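Local atomic coordinates of Na-translocating NADH-quinone reductase subunit C NqrC (Shewanella oneidensis, PDB entry 4XHF), a protein that forms the soluble part of subunit C of a respiratory membrane complex and carries flavin mononucleotide in an FMN-binding domain. Residues V67-I72 with R118-F123; A108-R113 with M231-G236; F155-G160 with G187-D192; S183-K188 with H212-V217. One frame throughout, in Å; residues are numbered along the deposited sequence.

Interaction 1 of 4, residues V67-I72 with R118-F123; sequences VKPLLI and RVFKVF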
loop_
_atom_site.group_PDB
_atom_site.type_symbol
_atom_site.label_atom_id
_atom_site.label_comp_id
_atom_site.label_asym_id
_atom_site.label_seq_id
_atom_site.Cartn_x
_atom_site.Cartn_y
_atom_site.Cartn_z
ATOM N N VAL A 67 7.734 12.233 7.644
ATOM C CA VAL A 67 6.744 11.845 6.642
ATOM C C VAL A 67 5.983 13.056 6.110
ATOM O O VAL A 67 5.596 13.947 6.868
ATOM C CB VAL A 67 5.734 10.815 7.205
ATOM C CG1 VAL A 67 4.776 10.350 6.116
ATOM C CG2 VAL A 67 6.461 9.614 7.792
ATOM N N LYS A 68 5.787 13.068 4.793
ATOM C CA LYS A 68 5.020 14.103 4.112
ATOM C C LYS A 68 3.809 13.485 3.421
ATOM O O LYS A 68 3.943 12.895 2.349
ATOM C CB LYS A 68 5.893 14.832 3.089
ATOM C CG LYS A 68 5.170 15.920 2.315
ATOM C CD LYS A 68 6.150 16.787 1.531
ATOM C CE LYS A 68 5.740 16.917 0.075
ATOM N NZ LYS A 68 6.788 17.553 -0.779
ATOM N N PRO A 69 2.622 13.599 4.039
ATOM C CA PRO A 69 1.415 13.082 3.388
ATOM C C PRO A 69 1.059 13.881 2.141
ATOM O O PRO A 69 1.208 15.103 2.128
ATOM C CB PRO A 69 0.333 13.233 4.466
ATOM C CG PRO A 69 1.072 13.387 5.751
ATOM C CD PRO A 69 2.340 14.091 5.397
ATOM N N LEU A 70 0.598 13.184 1.108
ATOM C CA LEU A 70 0.247 13.813 -0.157
ATOM C C LEU A 70 -1.029 13.226 -0.722
ATOM O O LEU A 70 -1.231 12.015 -0.687
ATOM C CB LEU A 70 1.369 13.641 -1.178
ATOM C CG LEU A 70 2.687 14.359 -0.907
ATOM C CD1 LEU A 70 3.748 13.864 -1.867
ATOM C CD2 LEU A 70 2.503 15.854 -1.044
ATOM N N LEU A 71 -1.888 14.096 -1.239
ATOM C CA LEU A 71 -3.029 13.669 -2.030
ATOM C C LEU A 71 -2.669 13.899 -3.491
ATOM O O LEU A 71 -2.392 15.027 -3.890
ATOM C CB LEU A 71 -4.291 14.440 -1.640
ATOM C CG LEU A 71 -5.603 13.973 -2.277
ATOM C CD1 LEU A 71 -5.965 12.565 -1.814
ATOM C CD2 LEU A 71 -6.728 14.955 -1.971
ATOM N N ILE A 72 -2.654 12.828 -4.277
ATOM C CA ILE A 72 -2.229 12.916 -5.668
ATOM C C ILE A 72 -3.331 12.453 -6.609
ATOM O O ILE A 72 -4.114 11.562 -6.280
ATOM C CB ILE A 72 -0.948 12.080 -5.924
ATOM C CG1 ILE A 72 -1.187 10.596 -5.633
ATOM C CG2 ILE A 72 0.201 12.608 -5.079
ATOM C CD1 ILE A 72 -1.438 9.762 -6.870
ATOM N N ARG A 118 -4.185 8.987 -1.384
ATOM C CA ARG A 118 -3.294 9.541 -0.376
ATOM C C ARG A 118 -2.025 8.710 -0.309
ATOM O O ARG A 118 -2.087 7.502 -0.100
ATOM C CB ARG A 118 -3.970 9.583 0.993
ATOM C CG ARG A 118 -3.049 10.019 2.123
ATOM C CD ARG A 118 -3.794 10.053 3.441
ATOM N NE ARG A 118 -4.414 8.766 3.741
ATOM C CZ ARG A 118 -5.361 8.584 4.655
ATOM N NH1 ARG A 118 -5.810 9.608 5.367
ATOM N NH2 ARG A 118 -5.864 7.373 4.854
ATOM N N VAL A 119 -0.884 9.366 -0.484
ATOM C CA VAL A 119 0.408 8.694 -0.444
ATOM C C VAL A 119 1.312 9.391 0.561
ATOM O O VAL A 119 1.019 10.502 1.001
ATOM C CB VAL A 119 1.083 8.672 -1.833
ATOM C CG1 VAL A 119 0.220 7.920 -2.828
ATOM C CG2 VAL A 119 1.350 10.083 -2.332
ATOM N N PHE A 120 2.406 8.728 0.922
ATOM C CA PHE A 120 3.326 9.244 1.931
ATOM C C PHE A 120 4.777 9.132 1.480
ATOM O O PHE A 120 5.254 8.041 1.182
ATOM C CB PHE A 120 3.148 8.490 3.248
ATOM C CG PHE A 120 1.737 8.468 3.750
ATOM C CD1 PHE A 120 0.860 7.475 3.347
ATOM C CD2 PHE A 120 1.292 9.432 4.635
ATOM C CE1 PHE A 120 -0.439 7.451 3.813
ATOM C CE2 PHE A 120 -0.005 9.415 5.104
ATOM C CZ PHE A 120 -0.871 8.422 4.693
ATOM N N LYS A 121 5.470 10.265 1.432
ATOM C CA LYS A 121 6.912 10.274 1.217
ATOM C C LYS A 121 7.603 10.162 2.567
ATOM O O LYS A 121 7.278 10.906 3.489
ATOM C CB LYS A 121 7.358 11.544 0.493
ATOM C CG LYS A 121 6.953 11.615 -0.971
ATOM C CD LYS A 121 7.443 12.904 -1.612
ATOM C CE LYS A 121 7.027 13.004 -3.067
ATOM N NZ LYS A 121 7.489 14.277 -3.684
ATOM N N VAL A 122 8.548 9.232 2.679
ATOM C CA VAL A 122 9.249 8.988 3.937
ATOM C C VAL A 122 10.734 9.311 3.794
ATOM O O VAL A 122 11.380 8.878 2.840
ATOM C CB VAL A 122 9.082 7.529 4.398
ATOM C CG1 VAL A 122 9.661 7.339 5.794
ATOM C CG2 VAL A 122 7.610 7.128 4.368
ATOM N N PHE A 123 11.262 10.070 4.751
ATOM C CA PHE A 123 12.654 10.512 4.724
ATOM C C PHE A 123 13.427 9.976 5.927
ATOM O O PHE A 123 12.884 9.874 7.027
ATOM C CB PHE A 123 12.723 12.042 4.703
ATOM C CG PHE A 123 11.959 12.669 3.571
ATOM C CD1 PHE A 123 12.574 12.911 2.354
ATOM C CD2 PHE A 123 10.627 13.015 3.723
ATOM C CE1 PHE A 123 11.874 13.486 1.312
ATOM C CE2 PHE A 123 9.924 13.590 2.684
ATOM C CZ PHE A 123 10.549 13.825 1.477
#
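Leu70 and Lys121 carry one face of this pairing: CD1 of Leu70 rests 3.6 Å from CE of Lys121. The lysine leaves its backbone with CG opposite the carbonyl carbon (chi1 -71°) and then runs straight out, so CG, CD and CE all pass that methyl, and its aliphatic stem does most of the touching. Its NZ finishes 4.4 Å from NZ of Lys68; two like charges so close probably rely on solvent, and Lys68 is exposed while Lys121 is partly so. Val119 fills the other end of the same face, with CG2 placed 3.7 Å from CB of Leu70 and 3.9 Å from CG2 of Ile72. Beneath these side chains the backbones form an antiparallel beta pair, two neighbouring strands of the large sheet, with Lys68-Lys121 and Leu70-Val119 as its hydrogen-bonded pairs. Leu70 N to Val119 O and Val119 N to Leu70 O are both 2.7 Å. Pro69 falls in a non-hydrogen-bonded pair with Phe120, where its missing N-H costs this pairing nothing. On that face Val67, just past the end of helix 58-66, sets CG1 3.8 Å from CB of Phe120, and CB of Pro69 lies 3.9 Å from CE2 of the same ring. Helix 29-48 covers Val67 and Phe120 through Leu46, Leu41 and Val45, while Phe243 and Leu247 of helix 241-249 pack on Val119 and Lys121.

Interaction 2 of 4, residues A108-R113 with M231-G236; sequences AKIKTR and MEFWFG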
loop_
_atom_site.group_PDB
_atom_site.type_symbol
_atom_site.label_atom_id
_atom_site.label_comp_id
_atom_site.label_asym_id
_atom_site.label_seq_id
_atom_site.Cartn_x
_atom_site.Cartn_y
_atom_site.Cartn_z
ATOM N N ALA A 108 -8.261 -6.037 -9.626
ATOM C CA ALA A 108 -8.447 -6.228 -8.191
ATOM C C ALA A 108 -9.921 -6.307 -7.802
ATOM O O ALA A 108 -10.247 -6.444 -6.624
ATOM C CB ALA A 108 -7.768 -5.104 -7.428
ATOM N N LYS A 109 -10.805 -6.214 -8.792
ATOM C CA LYS A 109 -12.243 -6.339 -8.566
ATOM C C LYS A 109 -12.742 -5.326 -7.542
ATOM O O LYS A 109 -13.482 -5.674 -6.622
ATOM C CB LYS A 109 -12.586 -7.760 -8.109
ATOM C CG LYS A 109 -12.079 -8.841 -9.049
ATOM C CD LYS A 109 -12.246 -10.232 -8.464
ATOM C CE LYS A 109 -11.523 -11.268 -9.315
ATOM N NZ LYS A 109 -11.579 -12.634 -8.729
ATOM N N ILE A 110 -12.331 -4.071 -7.706
ATOM C CA ILE A 110 -12.736 -3.005 -6.794
ATOM C C ILE A 110 -13.942 -2.239 -7.333
ATOM O O ILE A 110 -14.489 -1.379 -6.643
ATOM C CB ILE A 110 -11.580 -2.013 -6.532
ATOM C CG1 ILE A 110 -11.135 -1.328 -7.830
ATOM C CG2 ILE A 110 -10.412 -2.741 -5.880
ATOM C CD1 ILE A 110 -10.105 -0.232 -7.626
ATOM N N LYS A 111 -14.335 -2.544 -8.569
ATOM C CA LYS A 111 -15.548 -1.999 -9.188
ATOM C C LYS A 111 -15.479 -0.496 -9.459
ATOM O O LYS A 111 -15.851 -0.042 -10.539
ATOM C CB LYS A 111 -16.771 -2.304 -8.316
ATOM C CG LYS A 111 -17.090 -3.787 -8.189
ATOM C CD LYS A 111 -17.731 -4.349 -9.453
ATOM C CE LYS A 111 -19.130 -3.784 -9.683
ATOM N NZ LYS A 111 -19.837 -4.461 -10.803
ATOM N N THR A 112 -15.013 0.275 -8.482
ATOM C CA THR A 112 -14.884 1.715 -8.644
ATOM C C THR A 112 -13.567 2.179 -8.032
ATOM O O THR A 112 -13.080 1.583 -7.072
ATOM C CB THR A 112 -16.073 2.464 -7.999
ATOM O OG1 THR A 112 -15.938 3.875 -8.214
ATOM C CG2 THR A 112 -16.154 2.183 -6.506
ATOM N N ARG A 113 -12.988 3.229 -8.606
ATOM C CA ARG A 113 -11.708 3.756 -8.144
ATOM C C ARG A 113 -11.781 5.262 -7.920
ATOM O O ARG A 113 -12.281 5.997 -8.767
ATOM C CB ARG A 113 -10.607 3.436 -9.156
ATOM C CG ARG A 113 -9.196 3.635 -8.626
ATOM C CD ARG A 113 -8.237 4.045 -9.730
ATOM N NE ARG A 113 -8.539 5.379 -10.240
ATOM C CZ ARG A 113 -7.926 5.950 -11.272
ATOM N NH1 ARG A 113 -6.965 5.307 -11.924
ATOM N NH2 ARG A 113 -8.277 7.169 -11.656
ATOM N N MET A 231 -1.820 -5.749 -5.886
ATOM C CA MET A 231 -0.603 -5.013 -6.195
ATOM C C MET A 231 -0.440 -4.829 -7.700
ATOM O O MET A 231 0.044 -3.792 -8.149
ATOM C CB MET A 231 0.615 -5.729 -5.615
ATOM C CG MET A 231 0.723 -5.610 -4.107
ATOM S SD MET A 231 2.169 -6.461 -3.463
ATOM C CE MET A 231 1.850 -6.387 -1.703
ATOM N N GLU A 232 -0.854 -5.827 -8.475
ATOM C CA GLU A 232 -0.751 -5.751 -9.927
ATOM C C GLU A 232 -1.538 -4.565 -10.476
ATOM O O GLU A 232 -1.100 -3.902 -11.418
ATOM C CB GLU A 232 -1.248 -7.041 -10.574
ATOM C CG GLU A 232 -1.136 -7.031 -12.087
ATOM C CD GLU A 232 -1.653 -8.302 -12.719
ATOM O OE1 GLU A 232 -2.082 -9.202 -11.970
ATOM O OE2 GLU A 232 -1.638 -8.398 -13.964
ATOM N N PHE A 233 -2.704 -4.308 -9.892
ATOM C CA PHE A 233 -3.533 -3.188 -10.320
ATOM C C PHE A 233 -2.971 -1.854 -9.858
ATOM O O PHE A 233 -2.859 -0.912 -10.640
ATOM C CB PHE A 233 -4.961 -3.323 -9.791
ATOM C CG PHE A 233 -5.820 -2.124 -10.090
ATOM C CD1 PHE A 233 -6.440 -1.995 -11.323
ATOM C CD2 PHE A 233 -5.983 -1.114 -9.155
ATOM C CE1 PHE A 233 -7.217 -0.890 -11.610
ATOM C CE2 PHE A 233 -6.759 -0.006 -9.440
ATOM C CZ PHE A 233 -7.377 0.106 -10.668
ATOM N N TRP A 234 -2.632 -1.772 -8.577
ATOM C CA TRP A 234 -2.276 -0.497 -7.972
ATOM C C TRP A 234 -0.872 -0.040 -8.334
ATOM O O TRP A 234 -0.543 1.132 -8.175
ATOM C CB TRP A 234 -2.441 -0.580 -6.458
ATOM C CG TRP A 234 -3.870 -0.412 -6.072
ATOM C CD1 TRP A 234 -4.721 -1.373 -5.615
ATOM C CD2 TRP A 234 -4.631 0.797 -6.151
ATOM N NE1 TRP A 234 -5.965 -0.834 -5.390
ATOM C CE2 TRP A 234 -5.935 0.497 -5.712
ATOM C CE3 TRP A 234 -4.334 2.105 -6.545
ATOM C CZ2 TRP A 234 -6.940 1.459 -5.654
ATOM C CZ3 TRP A 234 -5.331 3.057 -6.485
ATOM C CH2 TRP A 234 -6.619 2.730 -6.044
ATOM N N PHE A 235 -0.052 -0.960 -8.831
ATOM C CA PHE A 235 1.237 -0.593 -9.410
ATOM C C PHE A 235 1.161 -0.641 -10.936
ATOM O O PHE A 235 2.177 -0.537 -11.627
ATOM C CB PHE A 235 2.343 -1.508 -8.884
ATOM C CG PHE A 235 2.685 -1.259 -7.446
ATOM C CD1 PHE A 235 3.430 -0.150 -7.080
ATOM C CD2 PHE A 235 2.248 -2.123 -6.459
ATOM C CE1 PHE A 235 3.741 0.086 -5.758
ATOM C CE2 PHE A 235 2.554 -1.892 -5.135
ATOM C CZ PHE A 235 3.301 -0.787 -4.783
ATOM N N GLY A 236 -0.059 -0.782 -11.451
ATOM C CA GLY A 236 -0.298 -0.829 -12.881
ATOM C C GLY A 236 -0.676 0.530 -13.436
ATOM O O GLY A 236 -0.648 1.531 -12.722
#
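Phe233 throws its ring outward with CG opposite the backbone N (chi1 174°), whereas in Trp234 CG stands opposite the carbonyl carbon (chi1 -80°); these two settings bring the neighbouring rings together against Ile110 and Arg113. The rings sit at the C-terminal end of helix 221-234 in the FMN-binding domain, and the loop that leads from strand 100-101 into strand 113-123 packs over them. Within the aromatic pair, CD2 of Phe233 hangs above the indole face of Trp234 near its rim, and CD1 of Trp234 lies at the phenyl edge. Ile110 pushes its terminal methyl in where both rings can be reached: CD1 is 3.8 Å from CE2 of Phe233 and 4.1 Å from CZ2 of Trp234. Arg113 contributes methylenes. Its CG approaches CH2 of Trp234 at 3.8 Å, and its CD comes to the edge of the phenyl ring, 4.1 Å from CZ of Phe233. A bend at chi2 sets CD there, and a second at chi3 carries the guanidinium onward, tilted 32° from the indole plane, to a salt bridge with Asp75 and a hydrogen bond to the carbonyl of Glu238. The indole N-H of Trp234 is likewise taken up, by the carbonyl oxygen of Tyr137. Asp106 braces the loop by accepting the backbone N-H groups of Ile110 and Lys111. At the start of the loop segment, CB of Ala108 meets CB of Phe233 at 4.1 Å.

Interaction 3 of 4, residues F155-G160 with G187-D192; sequences FNTIKG and GKQLFD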
loop_
_atom_site.group_PDB
_atom_site.type_symbol
_atom_site.label_atom_id
_atom_site.label_comp_id
_atom_site.label_asym_id
_atom_site.label_seq_id
_atom_site.Cartn_x
_atom_site.Cartn_y
_atom_site.Cartn_z
ATOM N N PHE A 155 11.465 2.751 -6.908
ATOM C CA PHE A 155 10.051 2.489 -7.166
ATOM C C PHE A 155 9.856 1.081 -7.718
ATOM O O PHE A 155 9.034 0.847 -8.607
ATOM C CB PHE A 155 9.487 3.542 -8.121
ATOM C CG PHE A 155 9.654 4.950 -7.624
ATOM C CD1 PHE A 155 9.281 5.289 -6.335
ATOM C CD2 PHE A 155 10.207 5.924 -8.435
ATOM C CE1 PHE A 155 9.440 6.579 -5.869
ATOM C CE2 PHE A 155 10.370 7.216 -7.974
ATOM C CZ PHE A 155 9.987 7.543 -6.689
ATOM N N ASN A 156 10.622 0.148 -7.164
ATOM C CA ASN A 156 10.574 -1.249 -7.568
ATOM C C ASN A 156 10.783 -2.158 -6.362
ATOM O O ASN A 156 9.991 -3.066 -6.108
ATOM C CB ASN A 156 11.633 -1.529 -8.638
ATOM C CG ASN A 156 11.490 -2.901 -9.261
ATOM O OD1 ASN A 156 10.451 -3.549 -9.137
ATOM N ND2 ASN A 156 12.534 -3.347 -9.947
ATOM N N THR A 157 11.848 -1.896 -5.609
ATOM C CA THR A 157 12.172 -2.689 -4.429
ATOM C C THR A 157 11.214 -2.369 -3.284
ATOM O O THR A 157 11.038 -1.209 -2.910
ATOM C CB THR A 157 13.626 -2.443 -3.971
ATOM O OG1 THR A 157 14.522 -2.704 -5.056
ATOM C CG2 THR A 157 13.990 -3.341 -2.795
ATOM N N ILE A 158 10.595 -3.408 -2.734
ATOM C CA ILE A 158 9.651 -3.253 -1.638
ATOM C C ILE A 158 10.379 -3.056 -0.306
ATOM O O ILE A 158 11.250 -3.847 0.058
ATOM C CB ILE A 158 8.718 -4.472 -1.543
ATOM C CG1 ILE A 158 7.937 -4.633 -2.851
ATOM C CG2 ILE A 158 7.758 -4.327 -0.366
ATOM C CD1 ILE A 158 7.179 -5.934 -2.961
ATOM N N LYS A 159 10.008 -1.998 0.413
ATOM C CA LYS A 159 10.595 -1.687 1.715
ATOM C C LYS A 159 9.759 -2.278 2.849
ATOM O O LYS A 159 10.222 -2.394 3.982
ATOM C CB LYS A 159 10.721 -0.170 1.893
ATOM C CG LYS A 159 11.617 0.271 3.046
ATOM C CD LYS A 159 13.092 0.115 2.704
ATOM C CE LYS A 159 13.986 0.643 3.814
ATOM N NZ LYS A 159 13.773 2.096 4.047
ATOM N N GLY A 160 8.519 -2.645 2.541
ATOM C CA GLY A 160 7.648 -3.261 3.523
ATOM C C GLY A 160 6.196 -3.294 3.091
ATOM O O GLY A 160 5.720 -2.396 2.394
ATOM N N GLY A 187 12.329 -6.514 0.377
ATOM C CA GLY A 187 13.456 -6.722 -0.517
ATOM C C GLY A 187 13.054 -7.224 -1.890
ATOM O O GLY A 187 13.855 -7.205 -2.824
ATOM N N LYS A 188 11.811 -7.677 -2.014
ATOM C CA LYS A 188 11.303 -8.161 -3.289
ATOM C C LYS A 188 11.090 -6.994 -4.246
ATOM O O LYS A 188 11.006 -5.844 -3.816
ATOM C CB LYS A 188 9.998 -8.932 -3.086
ATOM C CG LYS A 188 10.123 -10.137 -2.163
ATOM C CD LYS A 188 11.015 -11.213 -2.757
ATOM C CE LYS A 188 11.203 -12.370 -1.795
ATOM N NZ LYS A 188 11.873 -13.528 -2.446
ATOM N N GLN A 189 10.999 -7.296 -5.540
ATOM C CA GLN A 189 10.852 -6.263 -6.564
ATOM C C GLN A 189 9.592 -6.458 -7.405
ATOM O O GLN A 189 9.318 -7.555 -7.891
ATOM C CB GLN A 189 12.089 -6.238 -7.462
ATOM C CG GLN A 189 13.317 -5.671 -6.770
ATOM C CD GLN A 189 14.491 -5.504 -7.707
ATOM O OE1 GLN A 189 14.669 -6.284 -8.645
ATOM N NE2 GLN A 189 15.299 -4.479 -7.465
ATOM N N LEU A 190 8.841 -5.374 -7.575
ATOM C CA LEU A 190 7.552 -5.414 -8.259
ATOM C C LEU A 190 7.670 -5.705 -9.752
ATOM O O LEU A 190 6.869 -6.462 -10.299
ATOM C CB LEU A 190 6.814 -4.089 -8.057
ATOM C CG LEU A 190 6.336 -3.806 -6.632
ATOM C CD1 LEU A 190 6.080 -2.325 -6.458
ATOM C CD2 LEU A 190 5.078 -4.596 -6.315
ATOM N N PHE A 191 8.668 -5.106 -10.400
ATOM C CA PHE A 191 8.779 -5.142 -11.858
ATOM C C PHE A 191 10.046 -5.826 -12.354
ATOM O O PHE A 191 11.052 -5.880 -11.645
ATOM C CB PHE A 191 8.742 -3.721 -12.418
ATOM C CG PHE A 191 7.600 -2.900 -11.906
ATOM C CD1 PHE A 191 6.344 -3.006 -12.476
ATOM C CD2 PHE A 191 7.785 -2.014 -10.859
ATOM C CE1 PHE A 191 5.293 -2.248 -12.006
ATOM C CE2 PHE A 191 6.738 -1.254 -10.386
ATOM C CZ PHE A 191 5.491 -1.370 -10.961
ATOM N N ASP A 192 9.992 -6.329 -13.587
ATOM C CA ASP A 192 11.172 -6.876 -14.248
ATOM C C ASP A 192 11.897 -5.781 -15.034
ATOM O O ASP A 192 11.569 -4.600 -14.913
ATOM C CB ASP A 192 10.793 -8.051 -15.168
ATOM C CG ASP A 192 9.794 -7.668 -16.257
ATOM O OD1 ASP A 192 9.794 -6.510 -16.721
ATOM O OD2 ASP A 192 9.008 -8.550 -16.662
HETATM O O HOH W 1 13.842 -5.640 -11.405
#
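Asn156 reaches across with both its backbone and its side chain: Phe191 N donates to Asn156 OD1 at 2.7 Å in an almost straight bond (170°), and Leu190 N donates to Asn156 O at 3.0 Å. The backbone bond is half of a single beta bridge between Thr157 and Gln189, which lays the loop 187-192 along the start of strand 158-165; the side-chain bond extends it. The bridge's other half is Ile158 N to Lys188 O at 2.7 Å, and Gly187 N to Ile158 O, 2.9 Å, continues the pairing. With CG opposite the backbone N (chi1 -171°), the Asn156 amide lies stacked on that of Gln189, their planes 20° apart. Gln189 in turn sends NE2 to OG1 of Thr157 at 3.1 Å, the hydroxyl lying in the plane of the amide. Further out, Asp154 fixes the approach by bonding to Asn156 N through OD1 and to the Thr157 hydroxyl through OD2. Beyond the bridge, Lys159 and Gly160 face Ala150 together in a classic beta bulge. A water ties the polar end together: it accepts from Asn156 ND2 at 3.0 Å and donates to Gln189 OE1 at 3.0 Å and to Phe191 O at 2.8 Å.

Interaction 4 of 4, residues S183-K188 with H212-V217; sequences SLWKGK and HGVDAV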
loop_
_atom_site.group_PDB
_atom_site.type_symbol
_atom_site.label_atom_id
_atom_site.label_comp_id
_atom_site.label_asym_id
_atom_site.label_seq_id
_atom_site.Cartn_x
_atom_site.Cartn_y
_atom_site.Cartn_z
ATOM N N SER A 183 6.591 -10.007 6.308
ATOM C CA SER A 183 8.020 -9.711 6.309
ATOM C C SER A 183 8.722 -10.320 5.100
ATOM O O SER A 183 9.823 -9.903 4.736
ATOM C CB SER A 183 8.668 -10.224 7.593
ATOM O OG SER A 183 8.659 -11.640 7.633
ATOM N N LEU A 184 8.085 -11.312 4.489
ATOM C CA LEU A 184 8.648 -11.991 3.326
ATOM C C LEU A 184 8.756 -11.068 2.117
ATOM O O LEU A 184 9.573 -11.295 1.226
ATOM C CB LEU A 184 7.796 -13.207 2.959
ATOM C CG LEU A 184 7.599 -14.279 4.031
ATOM C CD1 LEU A 184 6.677 -15.363 3.504
ATOM C CD2 LEU A 184 8.927 -14.872 4.469
ATOM N N TRP A 185 7.920 -10.036 2.081
ATOM C CA TRP A 185 7.874 -9.127 0.941
ATOM C C TRP A 185 9.069 -8.179 0.916
ATOM O O TRP A 185 9.423 -7.652 -0.139
ATOM C CB TRP A 185 6.577 -8.316 0.963
ATOM C CG TRP A 185 5.338 -9.143 0.761
ATOM C CD1 TRP A 185 4.673 -9.868 1.705
ATOM C CD2 TRP A 185 4.613 -9.318 -0.462
ATOM N NE1 TRP A 185 3.582 -10.488 1.145
ATOM C CE2 TRP A 185 3.523 -10.165 -0.184
ATOM C CE3 TRP A 185 4.781 -8.841 -1.765
ATOM C CZ2 TRP A 185 2.606 -10.546 -1.161
ATOM C CZ3 TRP A 185 3.871 -9.220 -2.731
ATOM C CH2 TRP A 185 2.798 -10.064 -2.425
ATOM N N LYS A 186 9.680 -7.962 2.077
ATOM C CA LYS A 186 10.805 -7.039 2.190
ATOM C C LYS A 186 11.941 -7.438 1.252
ATOM O O LYS A 186 12.443 -8.560 1.310
ATOM C CB LYS A 186 11.303 -6.989 3.641
ATOM C CG LYS A 186 12.538 -6.119 3.876
ATOM C CD LYS A 186 12.242 -4.649 3.651
ATOM C CE LYS A 186 13.482 -3.786 3.837
ATOM N NZ LYS A 186 13.939 -3.758 5.254
ATOM N N GLY A 187 12.329 -6.514 0.377
ATOM C CA GLY A 187 13.456 -6.722 -0.517
ATOM C C GLY A 187 13.054 -7.224 -1.890
ATOM O O GLY A 187 13.855 -7.205 -2.824
ATOM N N LYS A 188 11.811 -7.677 -2.014
ATOM C CA LYS A 188 11.303 -8.161 -3.289
ATOM C C LYS A 188 11.090 -6.994 -4.246
ATOM O O LYS A 188 11.006 -5.844 -3.816
ATOM C CB LYS A 188 9.998 -8.932 -3.086
ATOM C CG LYS A 188 10.123 -10.137 -2.163
ATOM C CD LYS A 188 11.015 -11.213 -2.757
ATOM C CE LYS A 188 11.203 -12.370 -1.795
ATOM N NZ LYS A 188 11.873 -13.528 -2.446
ATOM N N HIS A 212 11.207 -11.969 -7.302
ATOM C CA HIS A 212 9.819 -11.703 -7.683
ATOM C C HIS A 212 8.856 -12.703 -7.049
ATOM O O HIS A 212 7.677 -12.739 -7.396
ATOM C CB HIS A 212 9.662 -11.742 -9.204
ATOM C CG HIS A 212 10.537 -10.769 -9.929
ATOM N ND1 HIS A 212 10.437 -9.406 -9.753
ATOM C CD2 HIS A 212 11.523 -10.961 -10.836
ATOM C CE1 HIS A 212 11.330 -8.800 -10.517
ATOM N NE2 HIS A 212 12.000 -9.722 -11.184
ATOM N N GLY A 213 9.362 -13.511 -6.121
ATOM C CA GLY A 213 8.574 -14.566 -5.509
ATOM C C GLY A 213 8.268 -14.328 -4.043
ATOM O O GLY A 213 9.105 -13.814 -3.303
ATOM N N VAL A 214 7.058 -14.700 -3.632
ATOM C CA VAL A 214 6.659 -14.671 -2.226
ATOM C C VAL A 214 5.971 -15.983 -1.882
ATOM O O VAL A 214 5.182 -16.498 -2.674
ATOM C CB VAL A 214 5.704 -13.500 -1.909
ATOM C CG1 VAL A 214 5.437 -13.422 -0.408
ATOM C CG2 VAL A 214 6.279 -12.192 -2.416
ATOM N N ASP A 215 6.262 -16.514 -0.699
ATOM C CA ASP A 215 5.701 -17.793 -0.288
ATOM C C ASP A 215 4.182 -17.739 -0.203
ATOM O O ASP A 215 3.617 -16.926 0.529
ATOM C CB ASP A 215 6.268 -18.227 1.065
ATOM C CG ASP A 215 7.719 -18.651 0.981
ATOM O OD1 ASP A 215 7.980 -19.785 0.529
ATOM O OD2 ASP A 215 8.595 -17.858 1.383
ATOM N N ALA A 216 3.526 -18.605 -0.966
ATOM C CA ALA A 216 2.097 -18.814 -0.818
ATOM C C ALA A 216 1.849 -19.580 0.472
ATOM O O ALA A 216 2.670 -20.401 0.876
ATOM C CB ALA A 216 1.539 -19.572 -2.008
ATOM N N VAL A 217 0.727 -19.299 1.122
ATOM C CA VAL A 217 0.331 -20.040 2.311
ATOM C C VAL A 217 -0.563 -21.199 1.890
ATOM O O VAL A 217 -1.736 -21.002 1.571
ATOM C CB VAL A 217 -0.392 -19.135 3.320
ATOM C CG1 VAL A 217 -0.879 -19.936 4.518
ATOM C CG2 VAL A 217 0.537 -18.025 3.771
#
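The ammonium nitrogen of Lys188 is held by two carbonyls: a weak bond joins NZ to Gly213 O at 2.9 Å, and the stronger one goes to the carbonyl of Asp210. Gly213 opens strand 213-215, which runs parallel to strand 200-202 in a small two-stranded sheet of the FMN-binding domain. Facing it, residues Trp185 to Lys188 make a type II beta turn closed by Lys188 N to Trp185 O at 3.0 Å. Gly187 takes phi 96° there, a value at which a side chain would press on the preceding carbonyl oxygen. The apolar heart of the contact is a CH-pi interaction, in which Val214 CG2 stands 3.7 Å from the centroid of the six-membered ring of Trp185, only 11° off the ring normal. Because CG1 of Val214 lies opposite the backbone N (chi1 -174°), it spreads toward the pyrrole side of the indole and comes within 3.8 Å of Trp185 NE1. Trp181 meets the same indole edge-to-face, and its N-H bonds to the carbonyl of Asp215. The carboxylate of Asp215 is held through OD1 by the backbone N-H of Val206, and Leu184 CD1 packs beside this side chain, 3.8 Å from Asp215 CB and as close to OD2.

In the fold
Interactions 3 and 4 are two sides of one loop: they share Gly187 and Lys188, their centres are 10 Å apart, and Gln189 O probably accepts a hydrogen bond from His212 ND1 at 2.9 Å. The end of helix 221-234 and the residue after it, from interaction 2, touch both, with Phe235 CE1 3.4 Å from Leu190 CD1 of interaction 3 and Met231 SD 3.3 Å from Trp185 CZ3 of interaction 4. Interaction 1 stands apart, its nearest atoms about 7 Å from interaction 3, though both reach the same large sheet. Flavin mononucleotide lies beyond interaction 4: the Asp215 side chain is about 11 Å from it, and the chain then enters the pocket at Ser218 to Thr223.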